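Local coordinates for cell wall surface anchor family protein (Streptococcus pneumoniae, PDB 4OQ1) that is an ancillary pilin that probably helps to anchor the pilus of this bacterium to its cell wall, at residues Gly286-Val291 with Thr317-Glu322; Phe220-Pro225 with Tyr229-Leu234; Val260-Val265 with Val336-Gly341. The protein carries 3 engineered substitutions. All coordinates share one frame; numbering follows the deposited sequence.

In the fold
Followed from the N terminus, the chain first closes contact 2, a short loop in which Phe220-Pro225 turns back through three intervening residues to meet Tyr229-Leu234. This happens in the first of two prealbumin-like domains. In the second, Val260-Val265 is the first half of contact 3, which waits 70 residues for its partner. Within that span Gly286-Val291 meets Thr317-Glu322, so contact 1 opens and closes before Val336-Gly341 completes contact 3. Contact 1 ties together strands of one sheet, whereas contact 3 joins that sheet to the one facing it. Strands 316-322 and 336-340 are neighbours, probably hydrogen-bonded between Tyr318 and Phe338 and between Leu320 and Val336.

Contact 1: Gly286-Val291 with Thr317-Glu322; sequences GHYTPV and TYYLWE
Tyr288, Tyr319 and Trp321 form an aromatic cluster on the outer side of a sheet in a prealbumin-like domain of the CnaB kind, and their rings here reach across strand 277-284. The Tyr288 ring fits between the other two. On one side it turns its edge to Tyr319: CE1 of Tyr288 stands over the face of that ring, 3.6 Å from Tyr319 CG and nearer the rim than the middle. This is a T-shaped pair, with ring centroids 5.2 Å apart and planes at 72°. Tyr288 CD2, on the other side of the ring, lies 3.9 Å from Trp321 CZ3 in an oblique pair with planes at 52°. Trp321 has CG anti to its backbone N (chi1 172°), which carries the indole to the CD2 side of Tyr288. Long flat side chains suit these positions, since the backbones at Tyr288 and Tyr319 are 8.5 Å apart between CA atoms.

On the buried side of the sheet the contact is smaller. Val291 CG2 touches the edge of the Tyr318 ring, 3.8 Å from Tyr318 CD1. A compact branched residue fills this inner position, and the hydroxyl of buried Tyr318 is satisfied by a hydrogen bond with the carbonyl O of Glu314.

Strand 277-284 runs between the two segments: Thr289 and Val291 pair with its Lys282 and Val280, and Tyr319 pairs with Met281. Trp321 packs on Met281, and Pro335, just before strand 336-340, touches both Tyr288 and Trp321.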
loop_
_atom_site.group_PDB
_atom_site.type_symbol
_atom_site.label_atom_id
_atom_site.label_comp_id
_atom_site.label_asym_id
_atom_site.label_seq_id
_atom_site.Cartn_x
_atom_site.Cartn_y
_atom_site.Cartn_z
ATOM N N GLY A 286 1.348 8.246 25.599
ATOM C CA GLY A 286 2.018 9.109 26.533
ATOM C C GLY A 286 2.004 10.562 26.197
ATOM O O GLY A 286 2.536 11.360 26.939
ATOM N N HIS A 287 1.409 10.958 25.079
ATOM C CA HIS A 287 1.239 12.358 24.883
ATOM C C HIS A 287 -0.174 12.768 24.478
ATOM O O HIS A 287 -0.946 11.988 24.007
ATOM C CB HIS A 287 2.251 12.992 23.950
ATOM C CG HIS A 287 2.474 12.259 22.671
ATOM N ND1 HIS A 287 1.680 12.444 21.572
ATOM C CD2 HIS A 287 3.461 11.413 22.290
ATOM C CE1 HIS A 287 2.128 11.709 20.577
ATOM N NE2 HIS A 287 3.208 11.073 20.987
ATOM N N TYR A 288 -0.454 14.032 24.697
ATOM C CA TYR A 288 -1.756 14.572 24.340
ATOM C C TYR A 288 -1.795 14.990 22.938
ATOM O O TYR A 288 -0.926 15.710 22.412
ATOM C CB TYR A 288 -2.162 15.732 25.275
ATOM C CG TYR A 288 -2.288 15.409 26.747
ATOM C CD1 TYR A 288 -3.389 14.746 27.225
ATOM C CD2 TYR A 288 -1.353 15.882 27.683
ATOM C CE1 TYR A 288 -3.602 14.468 28.543
ATOM C CE2 TYR A 288 -1.488 15.534 28.992
ATOM C CZ TYR A 288 -2.592 14.871 29.456
ATOM O OH TYR A 288 -2.785 14.604 30.769
ATOM N N THR A 289 -2.862 14.571 22.272
ATOM C CA THR A 289 -3.022 15.016 20.876
ATOM C C THR A 289 -4.394 15.609 20.610
ATOM O O THR A 289 -5.404 15.139 21.124
ATOM C CB THR A 289 -2.777 13.853 19.878
ATOM O OG1 THR A 289 -3.884 12.968 19.893
ATOM C CG2 THR A 289 -1.600 13.062 20.216
ATOM N N PRO A 290 -4.464 16.668 19.817
ATOM C CA PRO A 290 -5.706 17.377 19.609
ATOM C C PRO A 290 -6.845 16.591 18.953
ATOM O O PRO A 290 -6.653 15.789 18.039
ATOM C CB PRO A 290 -5.298 18.519 18.703
ATOM C CG PRO A 290 -3.923 18.855 19.165
ATOM C CD PRO A 290 -3.325 17.592 19.746
ATOM N N VAL A 291 -8.051 16.813 19.453
ATOM C CA VAL A 291 -9.244 16.233 18.798
ATOM C C VAL A 291 -9.551 17.133 17.617
ATOM O O VAL A 291 -9.457 18.333 17.723
ATOM C CB VAL A 291 -10.434 16.173 19.773
ATOM C CG1 VAL A 291 -11.742 15.899 19.044
ATOM C CG2 VAL A 291 -10.214 15.083 20.775
ATOM N N THR A 317 -12.215 8.409 26.384
ATOM C CA THR A 317 -11.722 9.303 27.427
ATOM C C THR A 317 -10.979 10.482 26.798
ATOM O O THR A 317 -10.189 10.294 25.839
ATOM C CB THR A 317 -10.824 8.512 28.342
ATOM O OG1 THR A 317 -11.652 7.564 29.015
ATOM C CG2 THR A 317 -10.078 9.424 29.356
ATOM N N TYR A 318 -11.294 11.698 27.269
ATOM C CA TYR A 318 -10.745 12.865 26.768
ATOM C C TYR A 318 -10.257 13.791 27.907
ATOM O O TYR A 318 -10.467 13.499 29.084
ATOM C CB TYR A 318 -11.764 13.611 25.964
ATOM C CG TYR A 318 -12.307 12.865 24.786
ATOM C CD1 TYR A 318 -11.720 12.963 23.570
ATOM C CD2 TYR A 318 -13.367 12.034 24.927
ATOM C CE1 TYR A 318 -12.164 12.251 22.500
ATOM C CE2 TYR A 318 -13.890 11.342 23.844
ATOM C CZ TYR A 318 -13.278 11.461 22.632
ATOM O OH TYR A 318 -13.737 10.876 21.522
ATOM N N TYR A 319 -9.671 14.902 27.526
ATOM C CA TYR A 319 -9.033 15.878 28.432
ATOM C C TYR A 319 -9.218 17.324 27.956
ATOM O O TYR A 319 -8.980 17.644 26.774
ATOM C CB TYR A 319 -7.557 15.602 28.661
ATOM C CG TYR A 319 -7.197 14.191 29.034
ATOM C CD1 TYR A 319 -7.057 13.802 30.326
ATOM C CD2 TYR A 319 -7.030 13.226 28.020
ATOM C CE1 TYR A 319 -6.785 12.487 30.625
ATOM C CE2 TYR A 319 -6.790 11.925 28.315
ATOM C CZ TYR A 319 -6.626 11.578 29.600
ATOM O OH TYR A 319 -6.377 10.285 29.838
ATOM N N LEU A 320 -9.572 18.209 28.909
ATOM C CA LEU A 320 -9.620 19.620 28.684
ATOM C C LEU A 320 -8.232 20.124 29.100
ATOM O O LEU A 320 -7.941 20.136 30.315
ATOM C CB LEU A 320 -10.660 20.354 29.543
ATOM C CG LEU A 320 -12.144 19.927 29.267
ATOM C CD1 LEU A 320 -13.091 20.738 30.137
ATOM C CD2 LEU A 320 -12.484 20.213 27.843
ATOM N N TRP A 321 -7.423 20.435 28.107
ATOM C CA TRP A 321 -6.057 20.987 28.324
ATOM C C TRP A 321 -6.213 22.472 28.421
ATOM O O TRP A 321 -6.648 23.120 27.423
ATOM C CB TRP A 321 -5.109 20.627 27.166
ATOM C CG TRP A 321 -3.760 21.317 27.217
ATOM C CD1 TRP A 321 -3.448 22.511 26.701
ATOM C CD2 TRP A 321 -2.590 20.832 27.847
ATOM N NE1 TRP A 321 -2.117 22.839 26.997
ATOM C CE2 TRP A 321 -1.567 21.770 27.635
ATOM C CE3 TRP A 321 -2.278 19.664 28.502
ATOM C CZ2 TRP A 321 -0.269 21.610 28.169
ATOM C CZ3 TRP A 321 -0.970 19.495 28.985
ATOM C CH2 TRP A 321 -0.020 20.451 28.833
ATOM N N GLU A 322 -5.901 23.035 29.580
ATOM C CA GLU A 322 -6.164 24.513 29.816
ATOM C C GLU A 322 -5.148 25.367 29.114
ATOM O O GLU A 322 -3.919 25.235 29.359
ATOM C CB GLU A 322 -6.196 24.904 31.297
ATOM C CG GLU A 322 -6.639 26.374 31.484
ATOM C CD GLU A 322 -6.779 26.749 32.955
ATOM O OE1 GLU A 322 -5.913 26.333 33.747
ATOM O OE2 GLU A 322 -7.749 27.436 33.284
#

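Contact 2: Phe220-Pro225 with Tyr229-Leu234; sequences FKEVEP and YAVTTL
Glu222 and Leu234 meet where the two backbones come closest, and this is the tight half of the contact. Glu222 N donates to Leu234 O at 2.7 Å with an N-H...O angle of 156°, the donor tilted slightly from the carbonyl plane. The same oxygen receives a CA-H...O contact from Lys221 CA at 3.2 Å, so one carbonyl is held by two neighbouring residues. In return Leu234 lays CD1 3.4 Å from Glu222 O.

The Glu222 side chain leaves with CG anti to its backbone N (chi1 -172°) and stays extended, which carries the carboxylate to Val231; Glu222 CD lies 3.7 Å from Val231 CG2, and the methyl lies over the flat face of the carboxylate. That methyl also receives the ring of Pro225, whose CG is 3.7 Å away from Val231 CG2. A beta-branched valine suits the spot, because a single branch serves the aliphatic ring and the carboxylate face together.

Toward the turn at Thr232 and Thr233 the segments part and water enters. One molecule donates to Glu222 OE1 at 3.1 Å and accepts from Thr232 N at 3.0 Å, bridging a gap that direct bonds do not span. Leu234 is also exposed, and Lys221 forms a salt bridge with Asp235.

Strand 216-224 kinks here: Glu222 centres an inverse gamma turn, and Val223 with Glu224 opposite Gly167 makes a classic beta bulge. Glu222 is buried against Lys155 and close to Asn252, a placement consistent with the E-box glutamate that, in CnaB relatives, accompanies the lysine and asparagine of an isopeptide site.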
loop_
_atom_site.group_PDB
_atom_site.type_symbol
_atom_site.label_atom_id
_atom_site.label_comp_id
_atom_site.label_asym_id
_atom_site.label_seq_id
_atom_site.Cartn_x
_atom_site.Cartn_y
_atom_site.Cartn_z
ATOM N N PHE A 220 -0.278 -6.882 7.830
ATOM C CA PHE A 220 -0.925 -5.647 7.482
ATOM C C PHE A 220 -1.167 -4.828 8.790
ATOM O O PHE A 220 -1.825 -5.324 9.698
ATOM C CB PHE A 220 -2.246 -5.907 6.768
ATOM C CG PHE A 220 -2.131 -6.305 5.374
ATOM C CD1 PHE A 220 -2.307 -5.380 4.363
ATOM C CD2 PHE A 220 -2.029 -7.656 5.020
ATOM C CE1 PHE A 220 -2.252 -5.771 3.030
ATOM C CE2 PHE A 220 -2.005 -8.039 3.679
ATOM C CZ PHE A 220 -2.101 -7.094 2.698
ATOM N N LYS A 221 -0.565 -3.632 8.894
ATOM C CA LYS A 221 -0.698 -2.793 10.050
ATOM C C LYS A 221 -1.603 -1.657 9.832
ATOM O O LYS A 221 -1.443 -0.918 8.874
ATOM C CB LYS A 221 0.669 -2.235 10.485
ATOM C CG LYS A 221 1.788 -3.222 10.477
ATOM C CD LYS A 221 3.085 -2.534 10.884
ATOM C CE LYS A 221 3.126 -2.048 12.315
ATOM N NZ LYS A 221 3.189 -3.249 13.187
ATOM N N GLU A 222 -2.602 -1.508 10.704
ATOM C CA GLU A 222 -3.655 -0.480 10.482
ATOM C C GLU A 222 -3.223 0.914 10.966
ATOM O O GLU A 222 -3.680 1.400 12.005
ATOM C CB GLU A 222 -4.962 -0.888 11.148
ATOM C CG GLU A 222 -6.097 0.009 10.785
ATOM C CD GLU A 222 -7.473 -0.555 11.179
ATOM O OE1 GLU A 222 -7.566 -1.703 11.594
ATOM O OE2 GLU A 222 -8.436 0.240 11.126
ATOM N N VAL A 223 -2.380 1.561 10.189
ATOM C CA VAL A 223 -1.773 2.817 10.551
ATOM C C VAL A 223 -2.705 3.987 10.450
ATOM O O VAL A 223 -2.487 4.959 11.150
ATOM C CB VAL A 223 -0.480 3.110 9.710
ATOM C CG1 VAL A 223 0.578 2.115 10.118
ATOM C CG2 VAL A 223 -0.786 3.146 8.199
ATOM N N GLU A 224 -3.750 3.893 9.604
ATOM C CA GLU A 224 -4.703 4.961 9.426
ATOM C C GLU A 224 -6.197 4.513 9.485
ATOM O O GLU A 224 -6.865 4.478 8.474
ATOM C CB GLU A 224 -4.427 5.656 8.134
ATOM C CG GLU A 224 -4.711 7.125 8.131
ATOM C CD GLU A 224 -4.315 7.717 6.777
ATOM O OE1 GLU A 224 -3.241 7.332 6.282
ATOM O OE2 GLU A 224 -5.073 8.557 6.210
ATOM N N PRO A 225 -6.718 4.271 10.715
ATOM C CA PRO A 225 -8.149 3.976 10.937
ATOM C C PRO A 225 -9.018 5.136 10.513
ATOM O O PRO A 225 -8.577 6.263 10.438
ATOM C CB PRO A 225 -8.259 3.722 12.428
ATOM C CG PRO A 225 -7.030 4.187 13.031
ATOM C CD PRO A 225 -5.968 4.274 11.977
ATOM N N TYR A 229 -14.395 4.597 13.889
ATOM C CA TYR A 229 -14.181 3.134 13.893
ATOM C C TYR A 229 -12.821 2.817 14.532
ATOM O O TYR A 229 -11.779 3.179 13.960
ATOM C CB TYR A 229 -14.227 2.636 12.456
ATOM C CG TYR A 229 -15.568 2.827 11.778
ATOM C CD1 TYR A 229 -15.868 4.002 11.136
ATOM C CD2 TYR A 229 -16.511 1.839 11.793
ATOM C CE1 TYR A 229 -17.055 4.194 10.448
ATOM C CE2 TYR A 229 -17.735 2.031 11.159
ATOM C CZ TYR A 229 -17.991 3.225 10.488
ATOM O OH TYR A 229 -19.222 3.382 9.852
ATOM N N ALA A 230 -12.875 2.210 15.720
ATOM C CA ALA A 230 -11.718 1.864 16.532
ATOM C C ALA A 230 -11.061 0.525 16.065
ATOM O O ALA A 230 -11.723 -0.491 15.740
ATOM C CB ALA A 230 -12.144 1.708 17.969
ATOM N N VAL A 231 -9.754 0.588 16.025
ATOM C CA VAL A 231 -8.919 -0.542 15.766
ATOM C C VAL A 231 -9.070 -1.598 16.826
ATOM O O VAL A 231 -8.779 -1.361 17.988
ATOM C CB VAL A 231 -7.426 -0.127 15.722
ATOM C CG1 VAL A 231 -6.534 -1.351 15.623
ATOM C CG2 VAL A 231 -7.156 0.831 14.551
ATOM N N THR A 232 -9.405 -2.798 16.405
ATOM C CA THR A 232 -9.394 -3.954 17.300
ATOM C C THR A 232 -7.990 -4.624 17.449
ATOM O O THR A 232 -7.545 -4.981 18.531
ATOM C CB THR A 232 -10.390 -4.974 16.746
ATOM O OG1 THR A 232 -11.705 -4.448 16.950
ATOM C CG2 THR A 232 -10.243 -6.294 17.436
ATOM N N THR A 233 -7.321 -4.801 16.317
ATOM C CA THR A 233 -6.004 -5.439 16.244
ATOM C C THR A 233 -5.161 -4.620 15.296
ATOM O O THR A 233 -5.489 -4.510 14.108
ATOM C CB THR A 233 -6.123 -6.865 15.632
ATOM O OG1 THR A 233 -7.160 -6.865 14.618
ATOM C CG2 THR A 233 -6.442 -7.939 16.732
ATOM N N LEU A 234 -4.078 -4.044 15.748
ATOM C CA LEU A 234 -3.278 -3.257 14.805
ATOM C C LEU A 234 -2.687 -4.064 13.586
ATOM O O LEU A 234 -2.692 -3.647 12.411
ATOM C CB LEU A 234 -2.123 -2.644 15.553
ATOM C CG LEU A 234 -1.498 -1.513 14.749
ATOM C CD1 LEU A 234 -2.487 -0.404 14.639
ATOM C CD2 LEU A 234 -0.227 -0.999 15.438
HETATM O O HOH W 1 -8.950 -3.640 13.579
#

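Contact 3: Val260-Val265 with Val336-Gly341; sequences VDFMKV and VSFTIG
Val260 begins the contact by packing its CG2 methyl against the end of Ile340, 3.5 Å from Ile340 CD1, and obliquely against the Phe338 ring, 3.9 Å from Phe338 CD1. Its other methyl, CG1, lies over one face of Phe262, so the small branched valine fills the angle between three larger side chains. Asp261 points the other way and is held by a salt bridge to Arg309, as suits an acid on the far side of the strand. Two sheets face each other here, as in the sandwich of a CnaB domain: strand 260-265 and strand 336-340 belong to opposite sheets, run nearly antiparallel (153°), and have axes 9.6 Å apart.

At Phe262 the core is aromatic. Its CZ drives into the centre of the Phe338 face, 3.8 Å from Phe338 CG, in a T-shaped pair with planes at 85°. Phe338 presents that face because its CG sits between the backbone N and carbonyl carbon (chi1 62°). The Phe262 ring also lies almost parallel to that of Phe308. Further on, Lys264 NZ is covalently joined to Asn354 CG, an isopeptide cross-link to strand 350-354.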
loop_
_atom_site.group_PDB
_atom_site.type_symbol
_atom_site.label_atom_id
_atom_site.label_comp_id
_atom_site.label_asym_id
_atom_site.label_seq_id
_atom_site.Cartn_x
_atom_site.Cartn_y
_atom_site.Cartn_z
ATOM N N VAL A 260 -21.049 16.433 26.048
ATOM C CA VAL A 260 -20.800 16.777 27.448
ATOM C C VAL A 260 -20.952 18.278 27.584
ATOM O O VAL A 260 -20.454 19.043 26.788
ATOM C CB VAL A 260 -19.425 16.354 27.984
ATOM C CG1 VAL A 260 -19.298 16.631 29.488
ATOM C CG2 VAL A 260 -19.204 14.897 27.733
ATOM N N ASP A 261 -21.670 18.666 28.616
ATOM C CA ASP A 261 -21.894 20.092 28.945
ATOM C C ASP A 261 -21.025 20.393 30.100
ATOM O O ASP A 261 -21.013 19.654 31.063
ATOM C CB ASP A 261 -23.312 20.273 29.409
ATOM C CG ASP A 261 -24.285 20.305 28.257
ATOM O OD1 ASP A 261 -24.039 21.026 27.248
ATOM O OD2 ASP A 261 -25.300 19.578 28.361
ATOM N N PHE A 262 -20.349 21.506 30.012
ATOM C CA PHE A 262 -19.525 21.987 31.087
ATOM C C PHE A 262 -19.971 23.392 31.602
ATOM O O PHE A 262 -20.528 24.240 30.865
ATOM C CB PHE A 262 -18.041 22.082 30.652
ATOM C CG PHE A 262 -17.431 20.770 30.239
ATOM C CD1 PHE A 262 -16.839 19.953 31.216
ATOM C CD2 PHE A 262 -17.335 20.482 28.946
ATOM C CE1 PHE A 262 -16.292 18.769 30.885
ATOM C CE2 PHE A 262 -16.754 19.267 28.578
ATOM C CZ PHE A 262 -16.259 18.408 29.570
ATOM N N MET A 263 -19.585 23.643 32.849
ATOM C CA MET A 263 -19.671 25.012 33.444
ATOM C C MET A 263 -18.455 25.345 34.325
ATOM O O MET A 263 -18.100 24.589 35.294
ATOM C CB MET A 263 -20.952 25.170 34.270
ATOM C CG MET A 263 -21.196 26.633 34.597
ATOM S SD MET A 263 -22.515 26.889 35.809
ATOM C CE MET A 263 -22.047 28.499 36.360
ATOM N N LYS A 264 -17.787 26.435 33.961
ATOM C CA LYS A 264 -16.585 26.883 34.645
ATOM C C LYS A 264 -16.955 27.874 35.733
ATOM O O LYS A 264 -17.520 28.935 35.462
ATOM C CB LYS A 264 -15.611 27.525 33.655
ATOM C CG LYS A 264 -14.289 27.949 34.273
ATOM C CD LYS A 264 -13.416 26.746 34.591
ATOM C CE LYS A 264 -12.078 27.172 35.172
ATOM N NZ LYS A 264 -12.185 27.519 36.617
ATOM N N VAL A 265 -16.639 27.515 36.969
ATOM C CA VAL A 265 -17.004 28.325 38.118
ATOM C C VAL A 265 -15.864 28.555 39.038
ATOM O O VAL A 265 -14.841 27.907 38.946
ATOM C CB VAL A 265 -18.107 27.755 39.011
ATOM C CG1 VAL A 265 -19.353 27.461 38.227
ATOM C CG2 VAL A 265 -17.661 26.499 39.718
ATOM N N VAL A 336 -8.472 18.497 32.756
ATOM C CA VAL A 336 -9.682 17.875 33.283
ATOM C C VAL A 336 -10.038 16.598 32.445
ATOM O O VAL A 336 -10.346 16.694 31.269
ATOM C CB VAL A 336 -10.860 18.802 33.125
ATOM C CG1 VAL A 336 -12.092 18.157 33.660
ATOM C CG2 VAL A 336 -10.600 20.101 33.852
ATOM N N SER A 337 -10.027 15.432 33.074
ATOM C CA SER A 337 -10.418 14.239 32.385
ATOM C C SER A 337 -11.944 14.077 32.351
ATOM O O SER A 337 -12.650 14.387 33.316
ATOM C CB SER A 337 -9.811 13.032 33.129
ATOM O OG SER A 337 -10.086 11.858 32.324
ATOM N N PHE A 338 -12.441 13.600 31.245
ATOM C CA PHE A 338 -13.861 13.258 31.125
ATOM C C PHE A 338 -13.996 12.113 30.176
ATOM O O PHE A 338 -13.194 11.974 29.251
ATOM C CB PHE A 338 -14.749 14.442 30.705
ATOM C CG PHE A 338 -14.457 15.034 29.369
ATOM C CD1 PHE A 338 -15.336 14.869 28.336
ATOM C CD2 PHE A 338 -13.357 15.799 29.147
ATOM C CE1 PHE A 338 -15.058 15.375 27.111
ATOM C CE2 PHE A 338 -13.078 16.332 27.947
ATOM C CZ PHE A 338 -13.962 16.175 26.903
ATOM N N THR A 339 -15.085 11.348 30.351
ATOM C CA THR A 339 -15.315 10.063 29.650
ATOM C C THR A 339 -16.641 10.205 29.027
ATOM O O THR A 339 -17.573 10.659 29.668
ATOM C CB THR A 339 -15.279 8.882 30.638
ATOM O OG1 THR A 339 -13.923 8.719 31.011
ATOM C CG2 THR A 339 -15.685 7.551 29.927
ATOM N N ILE A 340 -16.709 9.958 27.734
ATOM C CA ILE A 340 -18.001 9.876 27.028
ATOM C C ILE A 340 -18.450 8.413 26.889
ATOM O O ILE A 340 -17.691 7.595 26.412
ATOM C CB ILE A 340 -17.852 10.570 25.716
ATOM C CG1 ILE A 340 -17.345 11.950 26.003
ATOM C CG2 ILE A 340 -19.147 10.531 24.916
ATOM C CD1 ILE A 340 -17.903 12.974 25.110
ATOM N N GLY A 341 -19.700 8.104 27.251
ATOM C CA GLY A 341 -20.109 6.689 27.354
ATOM C C GLY A 341 -21.594 6.566 27.481
ATOM O O GLY A 341 -22.285 7.564 27.614
#